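Local coordinates for putative transcription regulator (Lactobacillus plantarum, PDB 3K69), which probably binds DNA as a dimer through a winged helix-turn-helix domain to control transcription, as do other members of its family of iron-dependent regulators, at residues Tyr20-Ala23 against His24-Ser27; Arg129-Arg132 against Ala133-Gln137; Asp142-Ala145 against Asp146-His150. All blocks are in the same frame, centred on the assembly; numbering follows the deposited sequence.

How the contacts relate
The three contacts follow one another along the chain, each bound up with the closing turns of a helix: helix 9-22 in contact 1, helix 111-136 in contact 2 and helix 140-148 in contact 3. Contacts 1 and 3 touch directly, with D22 OD2 2.9 Å from Q144 NE2 in a probable hydrogen bond, although their centres are about 17 Å apart. Contact 2 stands about 28 Å from contact 1 between centres, and its nearest atoms come within about 4 Å of contact 3. Contacts 2 and 3 both meet the second subunit. The side chain of Y131 in contact 2 lies about 3 Å from a bound dimethyl sulfoxide, probably from the crystallisation liquor.

Contact 1. Residues Tyr20-Ala23 against His24-Ser27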
loop_
_atom_site.group_PDB
_atom_site.type_symbol
_atom_site.label_atom_id
_atom_site.label_comp_id
_atom_site.label_asym_id
_atom_site.label_seq_id
_atom_site.Cartn_x
_atom_site.Cartn_y
_atom_site.Cartn_z
ATOM N N TYR A 20 -11.356 22.311 2.688
ATOM C CA TYR A 20 -12.536 22.967 3.210
ATOM C C TYR A 20 -12.145 24.271 3.898
ATOM O O TYR A 20 -12.742 25.341 3.630
ATOM C CB TYR A 20 -13.300 22.071 4.172
ATOM C CG TYR A 20 -14.622 22.669 4.594
ATOM C CD1 TYR A 20 -15.779 22.428 3.842
ATOM C CD2 TYR A 20 -14.721 23.506 5.714
ATOM C CE1 TYR A 20 -17.020 22.975 4.204
ATOM C CE2 TYR A 20 -15.973 24.076 6.085
ATOM C CZ TYR A 20 -17.114 23.785 5.333
ATOM O OH TYR A 20 -18.347 24.333 5.654
ATOM N N LEU A 21 -11.118 24.189 4.745
ATOM C CA LEU A 21 -10.617 25.375 5.439
ATOM C C LEU A 21 -10.057 26.457 4.469
ATOM O O LEU A 21 -10.221 27.645 4.713
ATOM C CB LEU A 21 -9.611 24.982 6.519
ATOM C CG LEU A 21 -10.205 24.136 7.670
ATOM C CD1 LEU A 21 -9.157 23.583 8.582
ATOM C CD2 LEU A 21 -11.299 24.864 8.468
ATOM N N ASP A 22 -9.435 26.030 3.376
ATOM C CA ASP A 22 -8.948 26.933 2.328
ATOM C C ASP A 22 -10.129 27.698 1.700
ATOM O O ASP A 22 -9.930 28.800 1.244
ATOM C CB ASP A 22 -8.206 26.128 1.239
ATOM C CG ASP A 22 -7.736 26.983 0.074
ATOM O OD1 ASP A 22 -6.762 27.743 0.265
ATOM O OD2 ASP A 22 -8.324 26.878 -1.026
ATOM N N ALA A 23 -11.329 27.115 1.675
ATOM C CA ALA A 23 -12.517 27.778 1.082
ATOM C C ALA A 23 -13.166 28.727 2.067
ATOM O O ALA A 23 -14.060 29.479 1.720
ATOM C CB ALA A 23 -13.548 26.722 0.564
ATOM N N HIS A 24 -12.715 28.725 3.316
ATOM C CA HIS A 24 -13.373 29.491 4.353
ATOM C C HIS A 24 -12.332 30.158 5.244
ATOM O O HIS A 24 -12.419 30.087 6.465
ATOM C CB HIS A 24 -14.272 28.559 5.164
ATOM C CG HIS A 24 -15.454 28.055 4.402
ATOM N ND1 HIS A 24 -15.478 26.816 3.790
ATOM C CD2 HIS A 24 -16.628 28.649 4.097
ATOM C CE1 HIS A 24 -16.632 26.665 3.163
ATOM N NE2 HIS A 24 -17.350 27.758 3.346
ATOM N N ARG A 25 -11.360 30.825 4.621
ATOM C CA ARG A 25 -10.221 31.398 5.357
ATOM C C ARG A 25 -10.634 32.557 6.252
ATOM O O ARG A 25 -9.912 32.879 7.176
ATOM C CB ARG A 25 -9.103 31.858 4.421
ATOM C CG ARG A 25 -8.280 30.730 3.881
ATOM C CD ARG A 25 -7.440 31.169 2.697
ATOM N NE ARG A 25 -6.657 30.067 2.140
ATOM C CZ ARG A 25 -5.433 29.700 2.530
ATOM N NH1 ARG A 25 -4.801 30.348 3.478
ATOM N NH2 ARG A 25 -4.829 28.678 1.951
ATOM N N ASP A 26 -11.798 33.150 5.999
ATOM C CA ASP A 26 -12.370 34.181 6.873
ATOM C C ASP A 26 -13.058 33.674 8.167
ATOM O O ASP A 26 -13.646 34.442 8.877
ATOM C CB ASP A 26 -13.403 34.999 6.065
ATOM C CG ASP A 26 -14.644 34.132 5.574
ATOM O OD1 ASP A 26 -14.640 32.857 5.636
ATOM O OD2 ASP A 26 -15.650 34.742 5.118
ATOM N N SER A 27 -12.985 32.386 8.459
ATOM C CA SER A 27 -13.855 31.737 9.427
ATOM C C SER A 27 -13.060 30.796 10.265
ATOM O O SER A 27 -12.097 30.185 9.794
ATOM C CB SER A 27 -14.888 30.873 8.696
ATOM O OG SER A 27 -15.866 31.681 8.106
HETATM O O HOH W 1 -10.153 28.545 7.486
HETATM O O HOH W 2 -11.200 31.207 1.627
#
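R25 grips D22 from three residues further along the chain, in a salt bridge that places two nitrogens on one carboxylate oxygen. D22 OD1 lies 2.7 Å from R25 NH2 and 3.0 Å from R25 NE, both bonds running close to the guanidinium plane, so the arginine offers its side edge. The carboxylate stands almost at right angles to that plane (89°). NH2 arrives on the anti lone pair of OD1, whereas NE meets the same atom from above the carboxylate plane. H24 contacts Y20 instead, in an offset stack with centroids 4.5 Å apart and planes inclined by 30°. Its ND1 and CE1 sit over the rim of one face of the phenol ring, CE1 being 3.6 Å from Y20 CZ. The same ND1 donates in the imidazole plane to Y20 O at 3.1 Å, and A23 N reaches that oxygen from the opposite face of its carbonyl plane. Y20 holds its CG anti to the backbone nitrogen (chi1 -173°), which sets the ring beside its own carbonyl carbon, on the side where H24 comes in. Between backbones, H24 N bonds to L21 O, and one water bridges R25 N and D22 O. The second shell fixes the ends: Y20 OH bonds to E33, D22 OD2 to Q144 NE2, and R25 NH2 also to L72 O. A leucine at R25 would probably leave D22 OD1 without its cationic mate and deprive L72 O of this donor, setting the carboxylate freer to turn. H24 to S27 form a type I beta turn, so the stacking H24 is also its first residue, and the whole makes the exit from helix 9-22 into the loop before helix 31-38, in a chain of the helix-turn-helix clan.

Contact 2. Residues Arg129-Arg132 against Ala133-Gln137; sequences RQYR and AYYHQ
Y131 and Y135, one helical turn apart near the end of the long helix 111-136, form an edge-to-face (T-shaped) aromatic pair on a helix that packs against the second subunit. The ring of Y135 turns its edge to the face of Y131, with centroids 5.3 Å apart and planes at 83°. The touching atom is Y135 CE2, which stands over one face of Y131 toward the rim, 3.6 Å from Y131 CZ. Y131 has its CG anti to the backbone nitrogen (chi1 179°), which sets its ring beside its own carbonyl carbon, whereas the ring of Y135 is set beside its backbone nitrogen (chi1 -61°), so that the two lean toward each other across the turn. Around the pair, Y83 stacks on Y135, and A127 and F124 of the second subunit pack on Y131 and Y135 respectively.

Among the backbone bonds, A133 N to R129 O is the regular helical one, at 2.9 Å. Further on the pattern slackens: Y134 N bonds to Y131 O at 3.1 Å, three residues back, and only weakly to Q130 O, while R132 O receives weak bonds from both Y135 N and H136 N. The imidazole of H136 brings its edge to the same oxygen, CD2 lying 3.3 Å from R132 O.

Charged ends are settled outside this turn. R132 forms a salt bridge through NE to D128, and D84 is shared, its OD1 salt-bridged to R132 NH1 and its OD2 bonding to H136 NE2. R129 NE reaches E157 of the second subunit. At the tips of the aromatic pair, Y135 OH donates a hydrogen bond to Y131 OH across 2.8 Å.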
loop_
_atom_site.group_PDB
_atom_site.type_symbol
_atom_site.label_atom_id
_atom_site.label_comp_id
_atom_site.label_asym_id
_atom_site.label_seq_id
_atom_site.Cartn_x
_atom_site.Cartn_y
_atom_site.Cartn_z
ATOM N N ARG A 129 9.028 2.854 0.155
ATOM C CA ARG A 129 9.706 4.128 -0.095
ATOM C C ARG A 129 9.430 4.622 -1.501
ATOM O O ARG A 129 9.235 5.803 -1.695
ATOM C CB ARG A 129 11.216 4.045 0.185
ATOM C CG ARG A 129 11.480 4.127 1.664
ATOM C CD ARG A 129 12.892 4.419 1.966
ATOM N NE ARG A 129 13.756 3.258 1.774
ATOM C CZ ARG A 129 14.125 2.429 2.747
ATOM N NH1 ARG A 129 13.654 2.566 3.971
ATOM N NH2 ARG A 129 14.925 1.419 2.474
ATOM N N GLN A 130 9.386 3.712 -2.476
ATOM C CA GLN A 130 9.086 4.087 -3.865
ATOM C C GLN A 130 7.641 4.614 -3.971
ATOM O O GLN A 130 7.377 5.613 -4.634
ATOM C CB GLN A 130 9.360 2.915 -4.807
ATOM C CG GLN A 130 8.882 3.154 -6.250
ATOM C CD GLN A 130 9.696 2.412 -7.307
ATOM O OE1 GLN A 130 10.924 2.288 -7.173
ATOM N NE2 GLN A 130 9.013 1.929 -8.386
ATOM N N TYR A 131 6.730 3.998 -3.237
ATOM C CA TYR A 131 5.343 4.466 -3.155
ATOM C C TYR A 131 5.262 5.862 -2.588
ATOM O O TYR A 131 4.602 6.756 -3.163
ATOM C CB TYR A 131 4.499 3.488 -2.321
ATOM C CG TYR A 131 3.052 3.870 -2.134
ATOM C CD1 TYR A 131 2.184 3.825 -3.182
ATOM C CD2 TYR A 131 2.552 4.242 -0.885
ATOM C CE1 TYR A 131 0.841 4.161 -3.026
ATOM C CE2 TYR A 131 1.239 4.595 -0.722
ATOM C CZ TYR A 131 0.379 4.565 -1.803
ATOM O OH TYR A 131 -0.946 4.914 -1.705
ATOM N N ARG A 132 5.923 6.066 -1.449
ATOM C CA ARG A 132 5.839 7.328 -0.735
ATOM C C ARG A 132 6.534 8.448 -1.499
ATOM O O ARG A 132 6.032 9.572 -1.498
ATOM C CB ARG A 132 6.353 7.175 0.692
ATOM C CG ARG A 132 5.419 6.385 1.581
ATOM C CD ARG A 132 6.016 6.066 2.948
ATOM N NE ARG A 132 5.046 5.253 3.686
ATOM C CZ ARG A 132 4.117 5.736 4.507
ATOM N NH1 ARG A 132 4.028 7.039 4.763
ATOM N NH2 ARG A 132 3.279 4.891 5.091
ATOM N N ALA A 133 7.611 8.118 -2.222
ATOM C CA ALA A 133 8.311 9.061 -3.144
ATOM C C ALA A 133 7.343 9.698 -4.141
ATOM O O ALA A 133 7.503 10.857 -4.520
ATOM C CB ALA A 133 9.507 8.350 -3.923
ATOM N N TYR A 134 6.342 8.944 -4.575
ATOM C CA TYR A 134 5.364 9.479 -5.527
ATOM C C TYR A 134 4.698 10.774 -4.992
ATOM O O TYR A 134 4.672 11.805 -5.685
ATOM C CB TYR A 134 4.294 8.439 -5.905
ATOM C CG TYR A 134 3.170 9.050 -6.699
ATOM C CD1 TYR A 134 3.354 9.374 -8.051
ATOM C CD2 TYR A 134 1.987 9.416 -6.089
ATOM C CE1 TYR A 134 2.373 9.986 -8.760
ATOM C CE2 TYR A 134 0.983 10.002 -6.813
ATOM C CZ TYR A 134 1.189 10.290 -8.153
ATOM O OH TYR A 134 0.207 10.909 -8.876
ATOM N N TYR A 135 4.189 10.719 -3.767
ATOM C CA TYR A 135 3.484 11.854 -3.179
ATOM C C TYR A 135 4.405 13.034 -2.908
ATOM O O TYR A 135 3.984 14.172 -3.055
ATOM C CB TYR A 135 2.769 11.446 -1.909
ATOM C CG TYR A 135 1.708 10.374 -2.073
ATOM C CD1 TYR A 135 0.412 10.714 -2.424
ATOM C CD2 TYR A 135 1.978 9.051 -1.800
ATOM C CE1 TYR A 135 -0.546 9.779 -2.518
ATOM C CE2 TYR A 135 1.005 8.091 -1.919
ATOM C CZ TYR A 135 -0.256 8.464 -2.285
ATOM O OH TYR A 135 -1.269 7.562 -2.387
ATOM N N HIS A 136 5.681 12.775 -2.600
ATOM C CA HIS A 136 6.622 13.868 -2.375
ATOM C C HIS A 136 6.902 14.799 -3.552
ATOM O O HIS A 136 7.442 15.897 -3.340
ATOM C CB HIS A 136 7.947 13.351 -1.770
ATOM C CG HIS A 136 7.829 13.031 -0.322
ATOM N ND1 HIS A 136 8.003 13.976 0.662
ATOM C CD2 HIS A 136 7.417 11.909 0.309
ATOM C CE1 HIS A 136 7.800 13.421 1.846
ATOM N NE2 HIS A 136 7.419 12.176 1.653
ATOM N N GLN A 137 6.543 14.373 -4.763
ATOM C CA GLN A 137 6.625 15.206 -5.948
ATOM C C GLN A 137 5.653 16.363 -5.947
ATOM O O GLN A 137 5.848 17.285 -6.714
ATOM C CB GLN A 137 6.308 14.430 -7.231
ATOM C CG GLN A 137 7.125 13.192 -7.486
ATOM C CD GLN A 137 6.583 12.461 -8.671
ATOM O OE1 GLN A 137 5.564 11.774 -8.582
ATOM N NE2 GLN A 137 7.237 12.640 -9.811
#

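Contact 3. Residues Asp142-Ala145 against Asp146-His150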
loop_
_atom_site.group_PDB
_atom_site.type_symbol
_atom_site.label_atom_id
_atom_site.label_comp_id
_atom_site.label_asym_id
_atom_site.label_seq_id
_atom_site.Cartn_x
_atom_site.Cartn_y
_atom_site.Cartn_z
ATOM N N ASP A 142 -0.995 21.374 -6.092
ATOM C CA ASP A 142 -1.173 20.405 -7.196
ATOM C C ASP A 142 -2.479 19.645 -7.013
ATOM O O ASP A 142 -3.181 19.376 -7.972
ATOM C CB ASP A 142 -0.012 19.411 -7.244
ATOM C CG ASP A 142 1.332 20.085 -7.513
ATOM O OD1 ASP A 142 1.428 20.787 -8.522
ATOM O OD2 ASP A 142 2.290 19.921 -6.724
ATOM N N LEU A 143 -2.811 19.280 -5.772
ATOM C CA LEU A 143 -4.014 18.499 -5.541
ATOM C C LEU A 143 -5.238 19.349 -5.817
ATOM O O LEU A 143 -6.168 18.904 -6.460
ATOM C CB LEU A 143 -4.054 17.870 -4.141
ATOM C CG LEU A 143 -5.153 16.814 -3.864
ATOM C CD1 LEU A 143 -4.672 15.799 -2.831
ATOM C CD2 LEU A 143 -6.481 17.447 -3.430
ATOM N N GLN A 144 -5.222 20.575 -5.350
ATOM C CA GLN A 144 -6.281 21.524 -5.676
ATOM C C GLN A 144 -6.418 21.803 -7.163
ATOM O O GLN A 144 -7.549 21.914 -7.671
ATOM C CB GLN A 144 -6.071 22.817 -4.930
ATOM C CG GLN A 144 -7.202 23.811 -5.178
ATOM C CD GLN A 144 -7.134 24.936 -4.190
ATOM O OE1 GLN A 144 -6.211 25.718 -4.247
ATOM N NE2 GLN A 144 -8.077 24.997 -3.263
ATOM N N ALA A 145 -5.286 21.912 -7.869
ATOM C CA ALA A 145 -5.281 21.965 -9.347
ATOM C C ALA A 145 -6.037 20.815 -10.032
ATOM O O ALA A 145 -6.803 21.045 -10.965
ATOM C CB ALA A 145 -3.832 22.063 -9.888
ATOM N N ASP A 146 -5.797 19.585 -9.584
ATOM C CA ASP A 146 -6.477 18.400 -10.094
ATOM C C ASP A 146 -8.000 18.376 -9.786
ATOM O O ASP A 146 -8.811 17.983 -10.611
ATOM C CB ASP A 146 -5.863 17.111 -9.523
ATOM C CG ASP A 146 -6.362 15.888 -10.258
ATOM O OD1 ASP A 146 -5.820 15.587 -11.352
ATOM O OD2 ASP A 146 -7.340 15.284 -9.787
ATOM N N LEU A 147 -8.349 18.768 -8.572
ATOM C CA LEU A 147 -9.742 18.913 -8.137
ATOM C C LEU A 147 -10.505 19.864 -9.039
ATOM O O LEU A 147 -11.686 19.650 -9.288
ATOM C CB LEU A 147 -9.748 19.498 -6.745
ATOM C CG LEU A 147 -10.912 19.266 -5.808
ATOM C CD1 LEU A 147 -10.861 17.853 -5.171
ATOM C CD2 LEU A 147 -10.840 20.389 -4.758
ATOM N N ASN A 148 -9.844 20.932 -9.483
ATOM C CA ASN A 148 -10.466 21.926 -10.386
ATOM C C ASN A 148 -10.364 21.557 -11.876
ATOM O O ASN A 148 -11.272 21.853 -12.642
ATOM C CB ASN A 148 -9.834 23.316 -10.190
ATOM C CG ASN A 148 -10.129 23.922 -8.832
ATOM O OD1 ASN A 148 -11.191 23.701 -8.239
ATOM N ND2 ASN A 148 -9.178 24.715 -8.332
ATOM N N HIS A 149 -9.246 20.961 -12.292
ATOM C CA HIS A 149 -9.093 20.447 -13.640
ATOM C C HIS A 149 -8.720 18.969 -13.586
ATOM O O HIS A 149 -7.550 18.604 -13.395
ATOM C CB HIS A 149 -8.066 21.236 -14.459
ATOM C CG HIS A 149 -7.956 20.764 -15.868
ATOM N ND1 HIS A 149 -8.953 20.980 -16.785
ATOM C CD2 HIS A 149 -7.005 20.039 -16.508
ATOM C CE1 HIS A 149 -8.617 20.420 -17.937
ATOM N NE2 HIS A 149 -7.438 19.839 -17.789
ATOM N N HIS A 150 -9.733 18.113 -13.713
ATOM C CA HIS A 150 -9.534 16.681 -13.571
ATOM C C HIS A 150 -8.603 16.141 -14.647
ATOM O O HIS A 150 -8.547 16.667 -15.733
ATOM C CB HIS A 150 -10.883 15.930 -13.578
ATOM C CG HIS A 150 -11.656 16.116 -12.314
ATOM N ND1 HIS A 150 -11.208 15.644 -11.107
ATOM C CD2 HIS A 150 -12.800 16.789 -12.052
ATOM C CE1 HIS A 150 -12.064 15.975 -10.161
ATOM N NE2 HIS A 150 -13.035 16.679 -10.706
#
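N148 leans back over the preceding turn of helix 140-148, toward Q144, and its side chain can be followed outward atom by atom. CB sits 3.7 Å from Q144 O, with A145 O slightly further away. CG follows at 3.5 Å from the same Q144 oxygen, because chi1 of -67° sets it beside the backbone nitrogen and anti to the carbonyl carbon. At the tip, ND2 approaches Q144 O to 3.3 Å, but the angle is too poor for a hydrogen bond; ND2 also lies 3.8 Å from Q144 CG, alongside the aliphatic part of the glutamine. The two side chains run side by side and point the same way, their amide planes only 17° apart. Q144 is extended beyond CG, and its NE2 goes on to D22 OD2 of helix 9-22 rather than to N148.

What holds the turn is the backbone. D146 N bonds to D142 O, L147 N to L143 O at 3.0 Å, and N148 N to Q144 O at 3.1 Å. H149 N completes the series on A145 O at 2.8 Å, even though H149 is the first residue to leave helical torsions. On the buried side, L143 and L147 pack on L19 of helix 9-22 and on T119 of the second subunit. D146 is held twice from outside, OD1 by F153 N and OD2 by T119 OG1 of the second subunit.

The chemistry thus separates the roles: main-chain bonds build the helix end, N148 adds van der Waals contact to it, and the polar tips of Q144 and D146 spend their bonds on tying this short helix to its neighbours, one of them across the dimer interface.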